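Local coordinates for protein Alpha/beta hydrolase (Pseudomonas aeruginosa PAO1, PDB 4R1D) that probably acts as a lipase toxin of the H2 type VI secretion system, binds calcium and forms a complex with the protein Tli4, at residues A[297-302]-A[438-443]; A[368-371]-A[377-380]; A[466-469]-A[474-477]. All coordinates share one frame; numbering follows the deposited sequence.

The three contacts lie around the mixed four-stranded sheet 358-359, 339-342, 443-446 and 477-479, which is separate from the six-stranded parallel sheet of the hydrolase. Their centres are about 18 Å from one another, and none touches another. Along the chain, contact 2 (368-371 with 377-380) is nested within the loop closed by contact 1 (297-302 with 438-443), and contact 3 (466-469 with 474-477) follows both. Helix 289-296 relates all three: it leads into 297-302, packs on Ile369 and Leu378 of contact 2, and its Arg295 makes a weak hydrogen bond to Tyr467 of contact 3. The three thus tie loops around the mixed sheet and helix 289-296, away from the calcium site.

Contact 1: residues A[297-302]-A[438-443]; sequences GYEGIA and HSWRDL
Glu299 and Trp440 make this contact between them, the carboxylate of one meeting the indole edge of the other. Trp440 NE1 donates a hydrogen bond of 3.0 Å to Glu299 OE2, with an N-H...O angle of 154°. The oxygen sits close to the indole plane, but the carboxylate and ring planes are 67° apart, and the N-H meets OE2 from above the carboxylate plane. Besides this bond, Glu299 OE1 comes to 4.0 Å from Trp440 CZ2, at the benzene side of the same edge.

Glu299 opens a type I beta turn closed by the backbone bond from Ala302 N to Glu299 O, 3.1 Å; from that turn the acid reaches across with its chain extended beyond CG (chi2 -178°). His438 brings its imidazole to one face of the indole of Trp440, its NE2 lying 3.2 Å above the plane over the ring centre. The stacking partner of the indole is His292 of helix 289-296, which Glu299 touches too, and Trp440 O is bonded to Ser288 OG. The indole is thus held by a face as well as at its N-H. A single hydrogen bond and the indole edge join two loops here: the one that leaves helix 289-296 at Gly297, and the one that carries the chain from strand 427-432 of the parallel alpha/beta-hydrolase sheet into strand 443-446 of the mixed sheet.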
# COMPACT_ATOMS: atom_id res chain seq x y z
N GLY A 297 -1.06 -10.76 13.68
CA GLY A 297 -0.39 -11.02 12.42
C GLY A 297 -1.35 -11.61 11.40
O GLY A 297 -2.45 -12.03 11.74
N TYR A 298 -0.94 -11.64 10.13
CA TYR A 298 -1.72 -12.35 9.13
C TYR A 298 -1.57 -13.85 9.32
O TYR A 298 -0.56 -14.31 9.85
CB TYR A 298 -1.27 -11.96 7.72
CG TYR A 298 -1.78 -10.60 7.30
CD1 TYR A 298 -1.26 -9.43 7.87
CD2 TYR A 298 -2.78 -10.48 6.36
CE1 TYR A 298 -1.74 -8.19 7.50
CE2 TYR A 298 -3.26 -9.25 5.98
CZ TYR A 298 -2.75 -8.11 6.55
OH TYR A 298 -3.25 -6.89 6.17
N GLU A 299 -2.56 -14.61 8.87
CA GLU A 299 -2.51 -16.07 8.90
C GLU A 299 -1.60 -16.61 7.80
O GLU A 299 -1.38 -15.96 6.78
CB GLU A 299 -3.92 -16.65 8.76
CG GLU A 299 -4.94 -16.04 9.72
CD GLU A 299 -6.32 -16.66 9.58
OE1 GLU A 299 -6.49 -17.84 9.99
OE2 GLU A 299 -7.24 -15.98 9.07
N GLY A 300 -1.08 -17.81 8.01
CA GLY A 300 -0.14 -18.42 7.08
C GLY A 300 -0.71 -18.64 5.70
O GLY A 300 0.02 -18.67 4.71
N ILE A 301 -2.03 -18.81 5.62
CA ILE A 301 -2.70 -19.04 4.35
C ILE A 301 -2.80 -17.80 3.45
O ILE A 301 -3.15 -17.91 2.27
CB ILE A 301 -4.12 -19.58 4.58
CG1 ILE A 301 -4.93 -18.60 5.44
CG2 ILE A 301 -4.06 -20.95 5.23
CD1 ILE A 301 -6.32 -19.09 5.79
N ALA A 302 -2.52 -16.62 4.00
CA ALA A 302 -2.71 -15.38 3.24
C ALA A 302 -1.68 -15.19 2.12
O ALA A 302 -0.47 -15.36 2.33
CB ALA A 302 -2.71 -14.18 4.17
N HIS A 438 -15.47 -17.58 7.89
CA HIS A 438 -15.80 -16.86 9.12
C HIS A 438 -15.41 -15.38 9.07
O HIS A 438 -16.08 -14.54 9.67
CB HIS A 438 -15.23 -17.56 10.37
CG HIS A 438 -13.78 -17.27 10.63
ND1 HIS A 438 -12.76 -17.97 10.01
CD2 HIS A 438 -13.18 -16.39 11.47
CE1 HIS A 438 -11.60 -17.52 10.45
NE2 HIS A 438 -11.83 -16.56 11.33
N SER A 439 -14.31 -15.09 8.37
CA SER A 439 -13.91 -13.72 8.05
C SER A 439 -13.66 -12.85 9.29
O SER A 439 -13.76 -11.63 9.21
CB SER A 439 -14.98 -13.06 7.18
OG SER A 439 -15.32 -13.84 6.05
N TRP A 440 -13.34 -13.48 10.42
CA TRP A 440 -13.17 -12.76 11.69
C TRP A 440 -14.34 -11.82 11.97
O TRP A 440 -14.17 -10.76 12.59
CB TRP A 440 -11.83 -12.00 11.70
CG TRP A 440 -10.70 -12.96 11.57
CD1 TRP A 440 -9.91 -13.16 10.47
CD2 TRP A 440 -10.27 -13.90 12.55
NE1 TRP A 440 -9.00 -14.16 10.72
CE2 TRP A 440 -9.20 -14.63 11.99
CE3 TRP A 440 -10.68 -14.20 13.86
CZ2 TRP A 440 -8.54 -15.64 12.69
CZ3 TRP A 440 -10.02 -15.19 14.55
CH2 TRP A 440 -8.96 -15.91 13.97
N ARG A 441 -15.53 -12.24 11.55
CA ARG A 441 -16.70 -11.38 11.63
C ARG A 441 -17.06 -11.06 13.08
O ARG A 441 -17.40 -9.93 13.42
CB ARG A 441 -17.86 -12.02 10.89
CG ARG A 441 -19.10 -11.14 10.81
CD ARG A 441 -20.11 -11.46 11.94
NE ARG A 441 -21.25 -10.57 11.83
CZ ARG A 441 -22.51 -10.90 12.14
NH1 ARG A 441 -22.81 -12.11 12.58
NH2 ARG A 441 -23.46 -10.00 11.98
N ASP A 442 -17.00 -12.08 13.94
CA ASP A 442 -17.06 -11.84 15.38
C ASP A 442 -15.66 -11.98 15.90
O ASP A 442 -15.05 -13.05 15.79
CB ASP A 442 -17.96 -12.86 16.09
CG ASP A 442 -19.41 -12.71 15.72
OD1 ASP A 442 -19.82 -11.58 15.38
OD2 ASP A 442 -20.16 -13.71 15.76
N LEU A 443 -15.12 -10.90 16.44
CA LEU A 443 -13.77 -10.91 16.94
C LEU A 443 -13.91 -11.21 18.42
O LEU A 443 -14.38 -10.37 19.18
CB LEU A 443 -13.12 -9.55 16.71
CG LEU A 443 -11.59 -9.51 16.67
CD1 LEU A 443 -11.00 -10.20 17.89
CD2 LEU A 443 -11.08 -10.15 15.40

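Contact 2: residues A[368-371]-A[377-380]; sequences EIYK and GLVP
Leu378 N donates to Ile369 O at 3.1 Å, a fairly straight bond (N-H...O angle 163°) that enters from above the carbonyl plane, and the two backbones run close enough here for Gly377 CA to lie 3.5 Å from the same Ile369 O. A second backbone link passes through a water that accepts from Val379 N at 2.9 Å and lies 2.7 Å from Tyr370 O, to which it can donate. Two successive carbonyls, from a wider pi-type turn of helix 365-370, are therefore met one directly and one through water.

The side-chain part rests on Leu378. Its CB sits 3.8 Å from Tyr370 O, and with CG swung away from its own backbone N (chi1 -173°) the CD2 methyl comes to 4.0 Å from Tyr370 CD1, at an oblique angle to the ring, and also near Tyr370 CB. Only five residues separate the two segments: the chain doubles back so that 377-380 runs beside the last turn of helix 365-370, the helix that follows strand 358-359 at the edge of the mixed sheet. Ile369 contributes chiefly through its backbone, its side chain leading off toward Tyr291, Trp338 and Tyr359. Leu378 is also touched by Tyr291 and Met294 of helix 289-296, while the phenol of Tyr370 turns away from 377-380 to bond Pro328 O. On the flank of helix 400-421, Ile408 packs on Tyr370 and Phe404 on Val379.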
# COMPACT_ATOMS: atom_id res chain seq x y z
N GLU A 368 -13.54 3.96 21.48
CA GLU A 368 -13.72 2.75 22.28
C GLU A 368 -12.70 1.66 22.01
O GLU A 368 -12.35 0.89 22.90
CB GLU A 368 -15.13 2.20 22.09
CG GLU A 368 -16.23 3.16 22.51
CD GLU A 368 -17.57 2.48 22.51
OE1 GLU A 368 -17.67 1.42 23.16
OE2 GLU A 368 -18.49 2.97 21.85
N ILE A 369 -12.21 1.58 20.78
CA ILE A 369 -11.32 0.49 20.39
C ILE A 369 -10.00 1.01 19.81
O ILE A 369 -8.93 0.68 20.31
CB ILE A 369 -12.00 -0.42 19.36
CG1 ILE A 369 -13.30 -0.99 19.94
CG2 ILE A 369 -11.09 -1.56 18.96
CD1 ILE A 369 -14.17 -1.76 18.93
N TYR A 370 -10.09 1.83 18.76
CA TYR A 370 -8.88 2.16 17.99
C TYR A 370 -7.83 2.97 18.77
O TYR A 370 -6.64 2.71 18.64
CB TYR A 370 -9.21 2.86 16.66
CG TYR A 370 -10.24 2.12 15.84
CD1 TYR A 370 -10.42 0.75 16.00
CD2 TYR A 370 -11.04 2.80 14.92
CE1 TYR A 370 -11.38 0.07 15.26
CE2 TYR A 370 -12.00 2.13 14.18
CZ TYR A 370 -12.17 0.76 14.36
OH TYR A 370 -13.13 0.09 13.62
N LYS A 371 -8.28 3.95 19.56
CA LYS A 371 -7.37 4.74 20.39
C LYS A 371 -7.22 4.19 21.81
O LYS A 371 -6.35 4.64 22.57
CB LYS A 371 -7.80 6.21 20.42
CG LYS A 371 -7.68 6.90 19.05
CD LYS A 371 -7.72 8.42 19.16
CE LYS A 371 -9.13 8.94 19.10
NZ LYS A 371 -9.21 10.43 19.11
N GLY A 377 -7.45 -2.95 23.23
CA GLY A 377 -7.41 -1.88 22.24
C GLY A 377 -6.71 -2.33 20.98
O GLY A 377 -6.06 -3.37 20.96
N LEU A 378 -6.85 -1.55 19.91
CA LEU A 378 -6.24 -1.90 18.62
C LEU A 378 -4.72 -1.91 18.72
O LEU A 378 -4.06 -2.80 18.18
CB LEU A 378 -6.68 -0.90 17.57
CG LEU A 378 -6.24 -1.24 16.15
CD1 LEU A 378 -6.93 -2.52 15.69
CD2 LEU A 378 -6.58 -0.07 15.23
N VAL A 379 -4.18 -0.89 19.38
CA VAL A 379 -2.77 -0.83 19.70
C VAL A 379 -2.59 -0.68 21.21
O VAL A 379 -2.42 0.43 21.72
CB VAL A 379 -2.06 0.31 18.96
CG1 VAL A 379 -0.55 0.24 19.20
CG2 VAL A 379 -2.37 0.24 17.49
N PRO A 380 -2.64 -1.80 21.93
CA PRO A 380 -2.44 -1.77 23.38
C PRO A 380 -1.07 -1.19 23.69
O PRO A 380 -0.19 -1.10 22.82
CB PRO A 380 -2.49 -3.24 23.78
CG PRO A 380 -2.16 -4.00 22.53
CD PRO A 380 -2.75 -3.18 21.41
O HOH W 1 -4.89 1.75 20.45

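Contact 3: residues A[466-469]-A[474-477]; sequences TYNS and GLPT
The Tyr467 ring has Pro476 O at its edge, near the ring plane, while the ring of Trp445 meets it with the planes about 55° apart. Tyr467 is the middle residue of an ST turn, in which Asn468 N donates to Thr466 OG1 at 3.1 Å. The chain then returns toward strand 477-479 of the mixed sheet, and a single beta bridge pairs Thr466 with Thr477. Next to it, Tyr467 N donates to Pro476 O at 3.1 Å, nearly in line with the carbonyl (169°). Pro476 CB approaches the tyrosine ring at Tyr467 CD2, 4.2 Å away.

The Asn468 amide turns its oxygen to the backbone of the facing segment: Leu475 N donates to Asn468 OD1 at 2.7 Å, tilted a little from the amide plane. Asn468 ND2 donates to a water that in turn donates to Leu475 O, so the amide is held at both ends. Leu475 CB packs against Tyr467 CB, 3.8 Å away, and Pro451 packs on Leu475. The two threonines lie side by side, pointing the same way; with OG1 of Thr466 opposite its own backbone N (chi1 -162°), the hydroxyls Thr466 OG1 and Thr477 OG1 meet in a hydrogen bond of 2.6 Å.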
# COMPACT_ATOMS: atom_id res chain seq x y z
N THR A 466 -2.77 -14.78 21.96
CA THR A 466 -3.03 -15.24 23.33
C THR A 466 -2.17 -14.60 24.41
O THR A 466 -1.01 -14.25 24.20
CB THR A 466 -2.94 -16.79 23.44
OG1 THR A 466 -3.59 -17.23 24.64
CG2 THR A 466 -1.48 -17.26 23.43
N TYR A 467 -2.79 -14.43 25.58
CA TYR A 467 -2.12 -14.01 26.80
C TYR A 467 -1.65 -15.22 27.63
O TYR A 467 -0.93 -15.06 28.61
CB TYR A 467 -3.04 -13.12 27.64
CG TYR A 467 -3.15 -11.70 27.12
CD1 TYR A 467 -2.32 -10.70 27.60
CD2 TYR A 467 -4.07 -11.38 26.13
CE1 TYR A 467 -2.41 -9.41 27.12
CE2 TYR A 467 -4.17 -10.08 25.64
CZ TYR A 467 -3.33 -9.11 26.13
OH TYR A 467 -3.43 -7.82 25.64
N ASN A 468 -2.07 -16.42 27.25
CA ASN A 468 -1.58 -17.63 27.91
C ASN A 468 -0.11 -17.79 27.64
O ASN A 468 0.36 -17.57 26.53
CB ASN A 468 -2.33 -18.87 27.42
CG ASN A 468 -3.77 -18.88 27.85
OD1 ASN A 468 -4.09 -18.46 28.95
ND2 ASN A 468 -4.64 -19.39 26.99
N SER A 469 0.64 -18.17 28.67
CA SER A 469 2.07 -18.36 28.53
C SER A 469 2.55 -19.44 29.48
O SER A 469 1.76 -20.02 30.23
CB SER A 469 2.81 -17.06 28.81
OG SER A 469 2.65 -16.68 30.17
N GLY A 474 -5.56 -19.95 31.21
CA GLY A 474 -6.96 -19.56 31.16
C GLY A 474 -7.23 -18.10 30.78
O GLY A 474 -8.34 -17.58 30.99
N LEU A 475 -6.23 -17.45 30.20
CA LEU A 475 -6.31 -16.02 29.90
C LEU A 475 -6.88 -15.73 28.51
O LEU A 475 -7.03 -16.64 27.68
CB LEU A 475 -4.93 -15.40 30.07
CG LEU A 475 -4.28 -15.64 31.42
CD1 LEU A 475 -2.92 -14.99 31.45
CD2 LEU A 475 -5.17 -15.12 32.54
N PRO A 476 -7.23 -14.46 28.24
CA PRO A 476 -7.89 -14.13 26.97
C PRO A 476 -7.12 -14.60 25.75
O PRO A 476 -5.90 -14.40 25.64
CB PRO A 476 -7.98 -12.60 27.01
CG PRO A 476 -8.10 -12.29 28.49
CD PRO A 476 -7.14 -13.28 29.12
N THR A 477 -7.86 -15.21 24.83
CA THR A 477 -7.31 -15.75 23.60
C THR A 477 -8.27 -15.47 22.46
O THR A 477 -9.47 -15.72 22.55
CB THR A 477 -7.12 -17.27 23.71
OG1 THR A 477 -6.20 -17.56 24.78
CG2 THR A 477 -6.59 -17.85 22.40
O HOH W 2 -7.33 -19.70 27.82